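Local structure of DUF2019 domain-containing protein (Rhodopseudomonas palustris, 2I9C) at residues K20-Q25 against G42-I47; Q58-L63 against L82-V87; P69-R74 against S99-Q104; V73-A78 against E91-I96. The protein is of unknown function but belongs to the DUF2019 family of the TPR clan, whose helical-repeat relatives often mediate protein-protein interactions. All coordinates share one frame; numbering follows the deposited sequence.

Contact 1 of 4, residues K20-Q25 against G42-I47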
loop_
_atom_site.group_PDB
_atom_site.type_symbol
_atom_site.label_atom_id
_atom_site.label_comp_id
_atom_site.label_asym_id
_atom_site.label_seq_id
_atom_site.Cartn_x
_atom_site.Cartn_y
_atom_site.Cartn_z
ATOM N N LYS A 20 -9.408 -1.508 4.833
ATOM C CA LYS A 20 -10.102 -0.741 5.884
ATOM C C LYS A 20 -9.141 0.224 6.571
ATOM O O LYS A 20 -9.482 1.378 6.771
ATOM C CB LYS A 20 -10.800 -1.661 6.915
ATOM C CG LYS A 20 -11.692 -0.925 7.950
ATOM C CD LYS A 20 -12.192 -1.840 9.067
ATOM C CE LYS A 20 -13.572 -1.382 9.553
ATOM N NZ LYS A 20 -13.587 -1.118 11.018
ATOM N N VAL A 21 -7.947 -0.244 6.938
ATOM C CA VAL A 21 -7.016 0.650 7.654
ATOM C C VAL A 21 -6.420 1.758 6.764
ATOM O O VAL A 21 -6.105 2.840 7.233
ATOM C CB VAL A 21 -5.886 -0.113 8.491
ATOM C CG1 VAL A 21 -6.462 -1.200 9.289
ATOM C CG2 VAL A 21 -4.833 -0.663 7.594
ATOM N N THR A 22 -6.265 1.487 5.484
ATOM C CA THR A 22 -5.745 2.464 4.561
ATOM C C THR A 22 -6.809 3.507 4.124
ATOM O O THR A 22 -6.491 4.693 3.903
ATOM C CB THR A 22 -5.080 1.689 3.441
ATOM O OG1 THR A 22 -4.212 0.721 4.064
ATOM C CG2 THR A 22 -4.272 2.583 2.543
ATOM N N VAL A 23 -8.074 3.086 4.038
ATOM C CA VAL A 23 -9.191 4.074 3.944
ATOM C C VAL A 23 -9.142 5.007 5.167
ATOM O O VAL A 23 -9.228 6.226 5.057
ATOM C CB VAL A 23 -10.554 3.340 3.880
ATOM C CG1 VAL A 23 -11.723 4.263 4.252
ATOM C CG2 VAL A 23 -10.763 2.762 2.456
ATOM N N GLU A 24 -9.020 4.425 6.356
ATOM C CA GLU A 24 -8.925 5.231 7.551
ATOM C C GLU A 24 -7.665 6.100 7.595
ATOM O O GLU A 24 -7.723 7.193 8.138
ATOM C CB GLU A 24 -9.067 4.371 8.795
ATOM C CG GLU A 24 -10.498 3.794 8.929
ATOM C CD GLU A 24 -10.665 2.896 10.164
ATOM O OE1 GLU A 24 -9.963 3.132 11.184
ATOM O OE2 GLU A 24 -11.501 1.948 10.101
ATOM N N GLN A 25 -6.550 5.646 7.014
ATOM C CA GLN A 25 -5.380 6.540 6.772
ATOM C C GLN A 25 -5.759 7.785 5.990
ATOM O O GLN A 25 -5.477 8.917 6.408
ATOM C CB GLN A 25 -4.229 5.830 6.047
ATOM C CG GLN A 25 -3.426 4.824 6.923
ATOM C CD GLN A 25 -2.486 4.020 6.062
ATOM O OE1 GLN A 25 -2.089 4.478 5.009
ATOM N NE2 GLN A 25 -2.173 2.803 6.462
ATOM N N GLY A 42 1.349 1.835 10.834
ATOM C CA GLY A 42 1.985 0.675 11.491
ATOM C C GLY A 42 1.174 -0.612 11.330
ATOM O O GLY A 42 1.726 -1.681 11.031
ATOM N N VAL A 43 -0.131 -0.525 11.545
ATOM C CA VAL A 43 -1.001 -1.696 11.349
ATOM C C VAL A 43 -0.905 -2.224 9.919
ATOM O O VAL A 43 -0.774 -3.450 9.690
ATOM C CB VAL A 43 -2.482 -1.393 11.716
ATOM C CG1 VAL A 43 -3.339 -2.594 11.411
ATOM C CG2 VAL A 43 -2.589 -1.094 13.196
HETATM N N MSE A 44 -0.990 -1.298 8.951
HETATM C CA MSE A 44 -0.907 -1.650 7.552
HETATM C C MSE A 44 0.381 -2.408 7.242
HETATM O O MSE A 44 0.355 -3.412 6.525
HETATM C CB MSE A 44 -0.969 -0.366 6.695
HETATM C CG MSE A 44 -1.044 -0.644 5.173
HETATM SE SE MSE A 44 -0.131 0.839 4.213
HETATM C CE MSE A 44 1.604 0.651 4.879
ATOM N N ALA A 45 1.504 -1.878 7.739
ATOM C CA ALA A 45 2.827 -2.488 7.570
ATOM C C ALA A 45 2.916 -3.876 8.158
ATOM O O ALA A 45 3.513 -4.777 7.545
ATOM C CB ALA A 45 3.959 -1.571 8.201
ATOM N N GLU A 46 2.346 -4.059 9.357
ATOM C CA GLU A 46 2.236 -5.392 9.939
ATOM C C GLU A 46 1.454 -6.356 9.071
ATOM O O GLU A 46 1.841 -7.520 8.915
ATOM C CB GLU A 46 1.594 -5.337 11.310
ATOM C CG GLU A 46 2.455 -4.557 12.249
ATOM C CD GLU A 46 1.953 -4.625 13.642
ATOM O OE1 GLU A 46 1.826 -5.768 14.129
ATOM O OE2 GLU A 46 1.688 -3.550 14.237
ATOM N N ILE A 47 0.368 -5.869 8.476
ATOM C CA ILE A 47 -0.410 -6.704 7.544
ATOM C C ILE A 47 0.428 -7.140 6.338
ATOM O O ILE A 47 0.420 -8.320 5.986
ATOM C CB ILE A 47 -1.728 -6.015 7.082
ATOM C CG1 ILE A 47 -2.689 -5.822 8.278
ATOM C CG2 ILE A 47 -2.436 -6.854 6.012
ATOM C CD1 ILE A 47 -3.746 -4.708 8.044
#

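Contact 2 of 4, residues Q58-L63 against L82-V87. With ACT (acetate ion), chain C.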
loop_
_atom_site.group_PDB
_atom_site.type_symbol
_atom_site.label_atom_id
_atom_site.label_comp_id
_atom_site.label_asym_id
_atom_site.label_seq_id
_atom_site.Cartn_x
_atom_site.Cartn_y
_atom_site.Cartn_z
ATOM N N GLN A 58 2.363 -13.560 -0.146
ATOM C CA GLN A 58 0.935 -13.293 -0.377
ATOM C C GLN A 58 0.666 -11.788 -0.484
ATOM O O GLN A 58 -0.460 -11.387 -0.604
ATOM C CB GLN A 58 0.043 -13.919 0.711
ATOM C CG GLN A 58 -0.094 -15.436 0.620
ATOM C CD GLN A 58 -0.595 -15.878 -0.732
ATOM O OE1 GLN A 58 -1.637 -15.385 -1.240
ATOM N NE2 GLN A 58 0.147 -16.805 -1.350
ATOM N N ARG A 59 1.713 -10.957 -0.512
ATOM C CA ARG A 59 1.495 -9.555 -0.935
ATOM C C ARG A 59 0.829 -9.485 -2.320
ATOM O O ARG A 59 0.195 -8.487 -2.663
ATOM C CB ARG A 59 2.816 -8.762 -0.936
ATOM C CG ARG A 59 3.346 -8.446 0.452
ATOM C CD ARG A 59 4.715 -7.725 0.405
ATOM N NE ARG A 59 5.789 -8.536 -0.197
ATOM C CZ ARG A 59 7.052 -8.122 -0.346
ATOM N NH1 ARG A 59 7.406 -6.950 0.116
ATOM N NH2 ARG A 59 7.959 -8.893 -0.912
ATOM N N THR A 60 1.016 -10.525 -3.126
ATOM C CA THR A 60 0.343 -10.679 -4.398
ATOM C C THR A 60 -1.188 -10.508 -4.272
ATOM O O THR A 60 -1.857 -10.005 -5.181
ATOM C CB THR A 60 0.693 -12.068 -5.021
ATOM O OG1 THR A 60 2.070 -12.045 -5.410
ATOM C CG2 THR A 60 -0.091 -12.300 -6.269
ATOM N N ALA A 61 -1.737 -10.874 -3.122
ATOM C CA ALA A 61 -3.157 -10.748 -2.947
ATOM C C ALA A 61 -3.621 -9.275 -2.889
ATOM O O ALA A 61 -4.813 -9.017 -3.105
ATOM C CB ALA A 61 -3.600 -11.530 -1.675
ATOM N N LEU A 62 -2.697 -8.321 -2.626
ATOM C CA LEU A 62 -3.064 -6.883 -2.581
ATOM C C LEU A 62 -3.319 -6.269 -3.957
ATOM O O LEU A 62 -3.856 -5.156 -4.074
ATOM C CB LEU A 62 -1.975 -6.049 -1.853
ATOM C CG LEU A 62 -1.712 -6.479 -0.409
ATOM C CD1 LEU A 62 -0.403 -5.795 0.097
ATOM C CD2 LEU A 62 -2.957 -6.157 0.453
ATOM N N LEU A 63 -2.896 -6.975 -5.002
ATOM C CA LEU A 63 -3.166 -6.544 -6.352
ATOM C C LEU A 63 -4.685 -6.305 -6.599
ATOM O O LEU A 63 -5.034 -5.424 -7.388
ATOM C CB LEU A 63 -2.573 -7.551 -7.360
ATOM C CG LEU A 63 -1.046 -7.676 -7.577
ATOM C CD1 LEU A 63 -0.756 -8.821 -8.554
ATOM C CD2 LEU A 63 -0.462 -6.375 -8.185
ATOM N N LEU A 82 5.395 -3.648 -5.354
ATOM C CA LEU A 82 6.511 -3.458 -6.308
ATOM C C LEU A 82 7.454 -4.668 -6.344
ATOM O O LEU A 82 7.998 -4.977 -7.382
ATOM C CB LEU A 82 7.320 -2.190 -6.016
ATOM C CG LEU A 82 6.667 -0.870 -6.450
ATOM C CD1 LEU A 82 7.198 0.286 -5.557
ATOM C CD2 LEU A 82 6.998 -0.615 -7.911
ATOM N N ALA A 83 7.621 -5.362 -5.220
ATOM C CA ALA A 83 8.537 -6.491 -5.199
ATOM C C ALA A 83 7.942 -7.698 -5.893
ATOM O O ALA A 83 8.649 -8.389 -6.614
ATOM C CB ALA A 83 8.955 -6.842 -3.771
ATOM N N VAL A 84 6.654 -7.962 -5.681
ATOM C CA VAL A 84 6.049 -9.186 -6.206
ATOM C C VAL A 84 5.497 -9.017 -7.618
ATOM O O VAL A 84 5.246 -10.009 -8.304
ATOM C CB VAL A 84 4.955 -9.772 -5.269
ATOM C CG1 VAL A 84 5.554 -10.163 -3.931
ATOM C CG2 VAL A 84 3.751 -8.785 -5.082
ATOM N N ALA A 85 5.279 -7.772 -8.048
ATOM C CA ALA A 85 4.650 -7.501 -9.352
ATOM C C ALA A 85 5.143 -6.148 -9.852
ATOM O O ALA A 85 4.369 -5.172 -9.872
ATOM C CB ALA A 85 3.131 -7.508 -9.228
ATOM N N PRO A 86 6.444 -6.065 -10.207
ATOM C CA PRO A 86 7.008 -4.734 -10.469
ATOM C C PRO A 86 6.343 -4.006 -11.618
ATOM O O PRO A 86 6.129 -2.791 -11.510
ATOM C CB PRO A 86 8.499 -5.010 -10.772
ATOM C CG PRO A 86 8.587 -6.445 -11.098
ATOM C CD PRO A 86 7.462 -7.133 -10.348
ATOM N N VAL A 87 6.012 -4.735 -12.691
ATOM C CA VAL A 87 5.372 -4.148 -13.879
ATOM C C VAL A 87 3.965 -3.582 -13.558
ATOM O O VAL A 87 3.696 -2.393 -13.809
ATOM C CB VAL A 87 5.307 -5.148 -15.070
ATOM C CG1 VAL A 87 4.343 -4.646 -16.165
ATOM C CG2 VAL A 87 6.708 -5.396 -15.648
HETATM C C ACT C . 4.503 -8.298 -12.943
HETATM O O ACT C . 3.675 -7.399 -12.862
HETATM O OXT ACT C . 5.689 -7.917 -13.040
HETATM C CH3 ACT C . 4.055 -9.707 -12.863
#

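Contact 3 of 4, residues P69-R74 against S99-Q104. With ACT (acetate ion), chain B.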
loop_
_atom_site.group_PDB
_atom_site.type_symbol
_atom_site.label_atom_id
_atom_site.label_comp_id
_atom_site.label_asym_id
_atom_site.label_seq_id
_atom_site.Cartn_x
_atom_site.Cartn_y
_atom_site.Cartn_z
ATOM N N PRO A 69 -12.001 1.904 -4.571
ATOM C CA PRO A 69 -12.330 3.330 -4.728
ATOM C C PRO A 69 -11.777 4.209 -3.577
ATOM O O PRO A 69 -12.538 4.836 -2.812
ATOM C CB PRO A 69 -13.872 3.322 -4.756
ATOM C CG PRO A 69 -14.246 2.189 -3.813
ATOM C CD PRO A 69 -13.192 1.109 -4.142
ATOM N N ASN A 70 -10.457 4.262 -3.447
ATOM C CA ASN A 70 -9.827 5.146 -2.489
ATOM C C ASN A 70 -8.372 5.273 -2.929
ATOM O O ASN A 70 -7.724 4.273 -3.216
ATOM C CB ASN A 70 -9.945 4.640 -1.042
ATOM C CG ASN A 70 -9.325 5.607 -0.041
ATOM O OD1 ASN A 70 -8.103 5.690 0.069
ATOM N ND2 ASN A 70 -10.163 6.302 0.734
HETATM N N MSE A 71 -7.883 6.488 -3.045
HETATM C CA MSE A 71 -6.571 6.690 -3.690
HETATM C C MSE A 71 -5.447 6.280 -2.750
HETATM O O MSE A 71 -4.375 5.809 -3.198
HETATM C CB MSE A 71 -6.379 8.156 -4.105
HETATM C CG MSE A 71 -5.225 8.365 -5.117
HETATM SE SE MSE A 71 -5.637 7.330 -6.834
HETATM C CE MSE A 71 -6.942 8.530 -7.714
ATOM N N GLN A 72 -5.663 6.463 -1.454
ATOM C CA GLN A 72 -4.679 5.982 -0.494
ATOM C C GLN A 72 -4.529 4.450 -0.542
ATOM O O GLN A 72 -3.416 3.930 -0.423
ATOM C CB GLN A 72 -5.018 6.472 0.932
ATOM C CG GLN A 72 -3.911 6.140 2.025
ATOM C CD GLN A 72 -2.651 6.983 1.874
ATOM O OE1 GLN A 72 -2.590 7.875 1.026
ATOM N NE2 GLN A 72 -1.649 6.728 2.739
ATOM N N VAL A 73 -5.654 3.729 -0.670
ATOM C CA VAL A 73 -5.629 2.272 -0.773
ATOM C C VAL A 73 -4.825 1.893 -2.028
ATOM O O VAL A 73 -3.936 1.057 -1.958
ATOM C CB VAL A 73 -7.072 1.660 -0.792
ATOM C CG1 VAL A 73 -7.047 0.137 -0.922
ATOM C CG2 VAL A 73 -7.780 2.002 0.539
ATOM N N ARG A 74 -5.160 2.504 -3.160
ATOM C CA ARG A 74 -4.497 2.181 -4.409
ATOM C C ARG A 74 -2.993 2.437 -4.326
ATOM O O ARG A 74 -2.211 1.617 -4.820
ATOM C CB ARG A 74 -5.102 3.006 -5.556
ATOM C CG ARG A 74 -6.563 2.632 -5.867
ATOM C CD ARG A 74 -7.027 3.297 -7.188
ATOM N NE ARG A 74 -8.416 2.909 -7.497
ATOM C CZ ARG A 74 -9.008 3.043 -8.674
ATOM N NH1 ARG A 74 -8.358 3.545 -9.709
ATOM N NH2 ARG A 74 -10.279 2.660 -8.832
ATOM N N SER A 99 -3.180 10.943 -12.629
ATOM C CA SER A 99 -4.483 11.435 -12.107
ATOM C C SER A 99 -4.362 12.829 -11.465
ATOM O O SER A 99 -5.381 13.494 -11.297
ATOM C CB SER A 99 -5.109 10.445 -11.099
ATOM O OG SER A 99 -4.431 10.488 -9.855
ATOM N N LYS A 100 -3.136 13.229 -11.067
ATOM C CA LYS A 100 -2.876 14.532 -10.462
ATOM C C LYS A 100 -3.679 14.699 -9.173
ATOM O O LYS A 100 -4.035 15.819 -8.786
ATOM C CB LYS A 100 -3.161 15.676 -11.471
ATOM C CG LYS A 100 -2.381 15.552 -12.788
ATOM C CD LYS A 100 -2.781 16.583 -13.844
ATOM C CE LYS A 100 -4.201 16.326 -14.472
ATOM N NZ LYS A 100 -4.668 17.342 -15.578
ATOM N N TRP A 101 -3.971 13.571 -8.512
ATOM C CA TRP A 101 -4.719 13.552 -7.278
ATOM C C TRP A 101 -3.757 13.685 -6.114
ATOM O O TRP A 101 -3.088 12.737 -5.757
ATOM C CB TRP A 101 -5.434 12.215 -7.175
ATOM C CG TRP A 101 -6.317 11.965 -5.983
ATOM C CD1 TRP A 101 -5.976 11.885 -4.650
ATOM C CD2 TRP A 101 -7.704 11.662 -6.068
ATOM N NE1 TRP A 101 -7.095 11.566 -3.905
ATOM C CE2 TRP A 101 -8.155 11.383 -4.759
ATOM C CE3 TRP A 101 -8.593 11.533 -7.146
ATOM C CZ2 TRP A 101 -9.477 11.068 -4.482
ATOM C CZ3 TRP A 101 -9.939 11.190 -6.869
ATOM C CH2 TRP A 101 -10.344 10.935 -5.553
ATOM N N PHE A 102 -3.754 14.844 -5.481
ATOM C CA PHE A 102 -2.763 15.110 -4.451
ATOM C C PHE A 102 -3.348 14.899 -3.035
ATOM O O PHE A 102 -4.537 15.140 -2.794
ATOM C CB PHE A 102 -2.112 16.487 -4.686
ATOM C CG PHE A 102 -1.158 16.490 -5.894
ATOM C CD1 PHE A 102 -1.466 17.212 -7.037
ATOM C CD2 PHE A 102 0.015 15.702 -5.888
ATOM C CE1 PHE A 102 -0.627 17.201 -8.137
ATOM C CE2 PHE A 102 0.857 15.687 -7.011
ATOM C CZ PHE A 102 0.532 16.431 -8.129
ATOM N N PRO A 103 -2.511 14.462 -2.091
ATOM C CA PRO A 103 -1.039 14.307 -2.182
ATOM C C PRO A 103 -0.539 12.918 -2.675
ATOM O O PRO A 103 0.673 12.744 -2.854
ATOM C CB PRO A 103 -0.623 14.530 -0.718
ATOM C CG PRO A 103 -1.685 13.805 0.038
ATOM C CD PRO A 103 -2.995 14.123 -0.731
ATOM N N GLN A 104 -1.446 11.944 -2.874
ATOM C CA GLN A 104 -1.041 10.598 -3.319
ATOM C C GLN A 104 -0.191 10.635 -4.601
ATOM O O GLN A 104 0.778 9.866 -4.711
ATOM C CB GLN A 104 -2.257 9.672 -3.561
ATOM C CG GLN A 104 -2.880 9.160 -2.217
ATOM C CD GLN A 104 -3.684 10.237 -1.483
ATOM O OE1 GLN A 104 -4.121 11.237 -2.073
ATOM N NE2 GLN A 104 -3.879 10.041 -0.185
HETATM C C ACT B . -5.905 5.788 -10.730
HETATM O O ACT B . -5.648 4.837 -9.902
HETATM O OXT ACT B . -6.758 5.773 -11.777
HETATM C CH3 ACT B . -5.075 6.916 -10.413
#

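Contact 4 of 4, residues V73-A78 against E91-I96. With ACT (acetate ion), chain B.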
loop_
_atom_site.group_PDB
_atom_site.type_symbol
_atom_site.label_atom_id
_atom_site.label_comp_id
_atom_site.label_asym_id
_atom_site.label_seq_id
_atom_site.Cartn_x
_atom_site.Cartn_y
_atom_site.Cartn_z
ATOM N N VAL A 73 -5.654 3.729 -0.670
ATOM C CA VAL A 73 -5.629 2.272 -0.773
ATOM C C VAL A 73 -4.825 1.893 -2.028
ATOM O O VAL A 73 -3.936 1.057 -1.958
ATOM C CB VAL A 73 -7.072 1.660 -0.792
ATOM C CG1 VAL A 73 -7.047 0.137 -0.922
ATOM C CG2 VAL A 73 -7.780 2.002 0.539
ATOM N N ARG A 74 -5.160 2.504 -3.160
ATOM C CA ARG A 74 -4.497 2.181 -4.409
ATOM C C ARG A 74 -2.993 2.437 -4.326
ATOM O O ARG A 74 -2.211 1.617 -4.820
ATOM C CB ARG A 74 -5.102 3.006 -5.556
ATOM C CG ARG A 74 -6.563 2.632 -5.867
ATOM C CD ARG A 74 -7.027 3.297 -7.188
ATOM N NE ARG A 74 -8.416 2.909 -7.497
ATOM C CZ ARG A 74 -9.008 3.043 -8.674
ATOM N NH1 ARG A 74 -8.358 3.545 -9.709
ATOM N NH2 ARG A 74 -10.279 2.660 -8.832
ATOM N N LEU A 75 -2.613 3.599 -3.770
ATOM C CA LEU A 75 -1.204 3.995 -3.605
ATOM C C LEU A 75 -0.426 2.990 -2.766
ATOM O O LEU A 75 0.640 2.503 -3.147
ATOM C CB LEU A 75 -1.077 5.395 -2.946
ATOM C CG LEU A 75 0.352 5.815 -2.541
ATOM C CD1 LEU A 75 1.218 6.061 -3.740
ATOM C CD2 LEU A 75 0.227 7.111 -1.726
ATOM N N GLN A 76 -0.963 2.679 -1.605
ATOM C CA GLN A 76 -0.274 1.797 -0.686
ATOM C C GLN A 76 -0.178 0.381 -1.241
ATOM O O GLN A 76 0.817 -0.274 -1.052
ATOM C CB GLN A 76 -0.935 1.815 0.698
ATOM C CG GLN A 76 -0.650 3.133 1.470
ATOM C CD GLN A 76 0.815 3.510 1.436
ATOM O OE1 GLN A 76 1.661 2.741 1.860
ATOM N NE2 GLN A 76 1.118 4.698 0.924
ATOM N N ALA A 77 -1.232 -0.068 -1.906
ATOM C CA ALA A 77 -1.242 -1.397 -2.527
ATOM C C ALA A 77 -0.182 -1.495 -3.647
ATOM O O ALA A 77 0.527 -2.502 -3.737
ATOM C CB ALA A 77 -2.672 -1.764 -3.083
ATOM N N ALA A 78 -0.040 -0.441 -4.441
ATOM C CA ALA A 78 0.959 -0.413 -5.488
ATOM C C ALA A 78 2.356 -0.321 -4.897
ATOM O O ALA A 78 3.273 -1.037 -5.319
ATOM C CB ALA A 78 0.689 0.746 -6.465
ATOM N N GLU A 91 2.896 0.406 -13.211
ATOM C CA GLU A 91 1.761 0.886 -14.013
ATOM C C GLU A 91 0.700 1.618 -13.168
ATOM O O GLU A 91 0.180 2.672 -13.573
ATOM C CB GLU A 91 1.141 -0.289 -14.772
ATOM C CG GLU A 91 -0.066 0.071 -15.680
ATOM C CD GLU A 91 -0.767 -1.164 -16.319
ATOM O OE1 GLU A 91 -1.069 -2.162 -15.597
ATOM O OE2 GLU A 91 -1.035 -1.108 -17.559
ATOM N N GLN A 92 0.355 1.053 -12.019
ATOM C CA GLN A 92 -0.583 1.708 -11.110
ATOM C C GLN A 92 0.009 3.007 -10.546
ATOM O O GLN A 92 -0.656 4.019 -10.542
ATOM C CB GLN A 92 -1.042 0.776 -9.982
ATOM C CG GLN A 92 -2.000 1.425 -8.947
ATOM C CD GLN A 92 -3.270 2.000 -9.531
ATOM O OE1 GLN A 92 -3.796 1.522 -10.563
ATOM N NE2 GLN A 92 -3.777 3.046 -8.886
ATOM N N LEU A 93 1.274 3.009 -10.163
ATOM C CA LEU A 93 1.849 4.241 -9.662
ATOM C C LEU A 93 1.812 5.312 -10.728
ATOM O O LEU A 93 1.597 6.468 -10.408
ATOM C CB LEU A 93 3.278 4.015 -9.156
ATOM C CG LEU A 93 3.482 3.153 -7.909
ATOM C CD1 LEU A 93 4.989 2.956 -7.667
ATOM C CD2 LEU A 93 2.820 3.848 -6.676
ATOM N N GLU A 94 2.066 4.923 -11.988
ATOM C CA GLU A 94 2.062 5.840 -13.114
ATOM C C GLU A 94 0.675 6.429 -13.315
ATOM O O GLU A 94 0.575 7.607 -13.550
ATOM C CB GLU A 94 2.588 5.171 -14.387
ATOM C CG GLU A 94 4.136 4.971 -14.320
ATOM C CD GLU A 94 4.745 4.161 -15.462
ATOM O OE1 GLU A 94 4.036 3.375 -16.152
ATOM O OE2 GLU A 94 5.975 4.293 -15.633
ATOM N N ALA A 95 -0.370 5.604 -13.235
ATOM C CA ALA A 95 -1.801 6.064 -13.257
ATOM C C ALA A 95 -2.149 7.043 -12.128
ATOM O O ALA A 95 -2.871 8.010 -12.354
ATOM C CB ALA A 95 -2.748 4.868 -13.221
ATOM N N ILE A 96 -1.686 6.754 -10.906
ATOM C CA ILE A 96 -1.828 7.701 -9.791
ATOM C C ILE A 96 -1.144 9.052 -10.092
ATOM O O ILE A 96 -1.779 10.105 -9.977
ATOM C CB ILE A 96 -1.372 7.072 -8.424
ATOM C CG1 ILE A 96 -2.204 5.805 -8.152
ATOM C CG2 ILE A 96 -1.488 8.134 -7.243
ATOM C CD1 ILE A 96 -1.706 5.025 -6.881
HETATM C C ACT B . -5.905 5.788 -10.730
HETATM O O ACT B . -5.648 4.837 -9.902
HETATM O OXT ACT B . -6.758 5.773 -11.777
HETATM C CH3 ACT B . -5.075 6.916 -10.413
#

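Contact 1 of 4, residues K20-Q25 against G42-I47
Val21 and Gln25, one turn apart on helix 11-30, face Met44 (a selenomethionine) on helix 34-53; segments 20-25 and 42-47 run nearly antiparallel, their axes 9.6 Å apart at closest and their directions 152° apart. The close packing gathers round Met44. Its CB lies 3.4 Å from NE2 of Gln25, the two side chains crossing at about a right angle, and its CG comes 3.6 Å from OG1 of Thr22 in the modelled conformer of that threonine. CG stands anti to the backbone N (chi1 -174°), which carries the chain out toward helix 11-30; a long, flexible thioether suits such a place because it can bend to follow its neighbours. The polar ends find their partners elsewhere: Thr22 OG1, in the same conformer, is hydrogen-bonded to the carbonyl of Phe18 in its own helix, and Gln25 NE2 makes a weak bond to Leu40 O. Val21, branched and compact, fills the middle of the interface, its CG2 4.0 Å from Met44 CB and 4.2 Å from Ile47 CD1. On the looser, more open side Val21 CG1 meets CG1 of the partly exposed Val43 at 4.0 Å. Ile47 continues the apolar seam onto Leu14, Leu17 and Phe18 of helix 11-30. Helix 71-79 covers the Thr22 and Met44 side, with Gln72 against Thr22 and Gln76, in its modelled conformer, against Met44, and Gln25 OE1 is hydrogen-bonded to Gln72.

Contact 2 of 4, residues Q58-L63 against L82-V87
Thr60 and Val84 bring the backbones closest, their CA atoms 6.2 Å apart, where the 3-10 segment 58-63 passes the bend leading into helix 86-99. Val84 fits against two neighbours: its CG2 is 3.7 Å from Thr60 OG1, while its CG1 lies 4.1 Å from Arg59 NH2. Arg59 bends at chi3 (-63°), which sets the guanidinium obliquely against the small side chain of Ala83, with NH2 3.7 Å from Ala83 CB. The charge is answered outside these segments, by a salt bridge from NH2 to Asp57 and a hydrogen bond to the carbonyl of Lys123. A leucine in place of Arg59 would probably leave the Asp57 carboxylate without its ionic mate and the Lys123 carbonyl without this donor. Farther along, CD2 of Leu63 touches Ala85 CB at 3.9 Å; the short alanine lets the leucine come close. Ala85 is the N-cap residue of helix 86-99, and an acetate, probably from the crystallisation liquor, takes hydrogen bonds from Val87 N (3.2 Å) and Lys88 N. The two segments therefore meet through apolar and van der Waals contacts, while the N-H groups of a first helical turn, not used by the helix's own bonds, can grip a small anion that the helix dipole would probably favour.

Contact 3 of 4, residues P69-R74 against S99-Q104
Met71 (a selenomethionine) lies over one face of the Trp101 indole. Its CB sits 3.7 Å from the centroid of the five-membered ring, 21° off the normal, a CH-pi contact, and CE reaches CE3 of Trp101 at 3.5 Å. Bends at chi2 and chi3 fold the chain back over the ring and hold SE above the same five-membered ring, 4.9 Å from its centroid, a somewhat distant Met-aromatic contact. A broad, flat indole suits this long thioether because CB, CG and CE can all rest on its face. Met71 CG also packs against Gln104 CB at 3.6 Å. Beside it the amides of Gln72 and Gln104 stand nearly perpendicular, their planes 82° apart, and Gln104 NE2 gives Gln72 OE1 a nearly straight hydrogen bond of 2.8 Å (171°), its donor tilted out of the carbonyl plane of Gln72. A leucine replacing Gln104 would probably leave OE1 of the buried Gln72 without this donor. At the start of helix 71-79, the N-cap Asn70 accepts from Val73 N through OD1. Gln72 NE2 is hydrogen-bonded to Gln25 of helix 11-30, and Met71 and Gln104 also touch Ile96, so the contact ties the loop between helices 86-99 and 104-117 to helices 71-79 and 11-30.

Contact 4 of 4, residues V73-A78 against E91-I96
The Gln92 amide and the Arg74 guanidinium, their planes 75° apart, converge on one oxygen of an acetate that probably came from the crystallisation liquor. That oxygen meets the guanidinium at its edge, in the plane, and accepts from Arg74 NH1 at 3.0 Å; Gln92 NE2 supplies the second bond at 2.8 Å. The side chains cross at about a right angle, NE2 of Gln92 lying against the aliphatic base of Arg74, 3.6 Å from its CB. The bend of Gln92 at chi2 (58°) turns the amide up to the anion while its CG rests 3.7 Å from Ala78 CB. The arginine has other ties as well, NE being hydrogen-bonded to the carbonyl of Tyr68. Below this polar edge the interface is apolar. Leu93 CD2 fits between Ala78 CB at 3.8 Å and Leu75 CD1 at 4.0 Å, a site where a small alanine admits the branched end of a leucine. Ile96 extends CD1 onto the backbone of the facing helix, 3.5 Å from Leu75 CA, a tight fit. Helix 104-117 lies next to this core, with Asp107 against Leu75 and Cys111 against Leu93. Segments 73-78 and 91-96, axes 9.3 Å apart and directions 147° apart, belong to helices 71-79 and 86-99, which form an antiparallel helical hairpin, consistent with the all-helical architecture of the TPR clan.

In the fold
From the N terminus, contact 1 comes first, closing the turn between helices 11-30 and 34-53 before any other contact opens. Residues 58-63 then begin contact 2, which spans helix 71-79 and closes at the start of helix 86-99. Contacts 3 and 4 both set out from helix 71-79, sharing Val73 and Arg74, and each crosses contact 2 along the chain; contact 4 ends within helix 86-99, contact 3 in the loop that leads into helix 104-117. They share one acetate, and their centres are 8 Å apart. Contact 1 touches both through helix 71-79, joining the first helix pair to the later helices, while contact 2 meets contact 4 through Leu82 and Leu93.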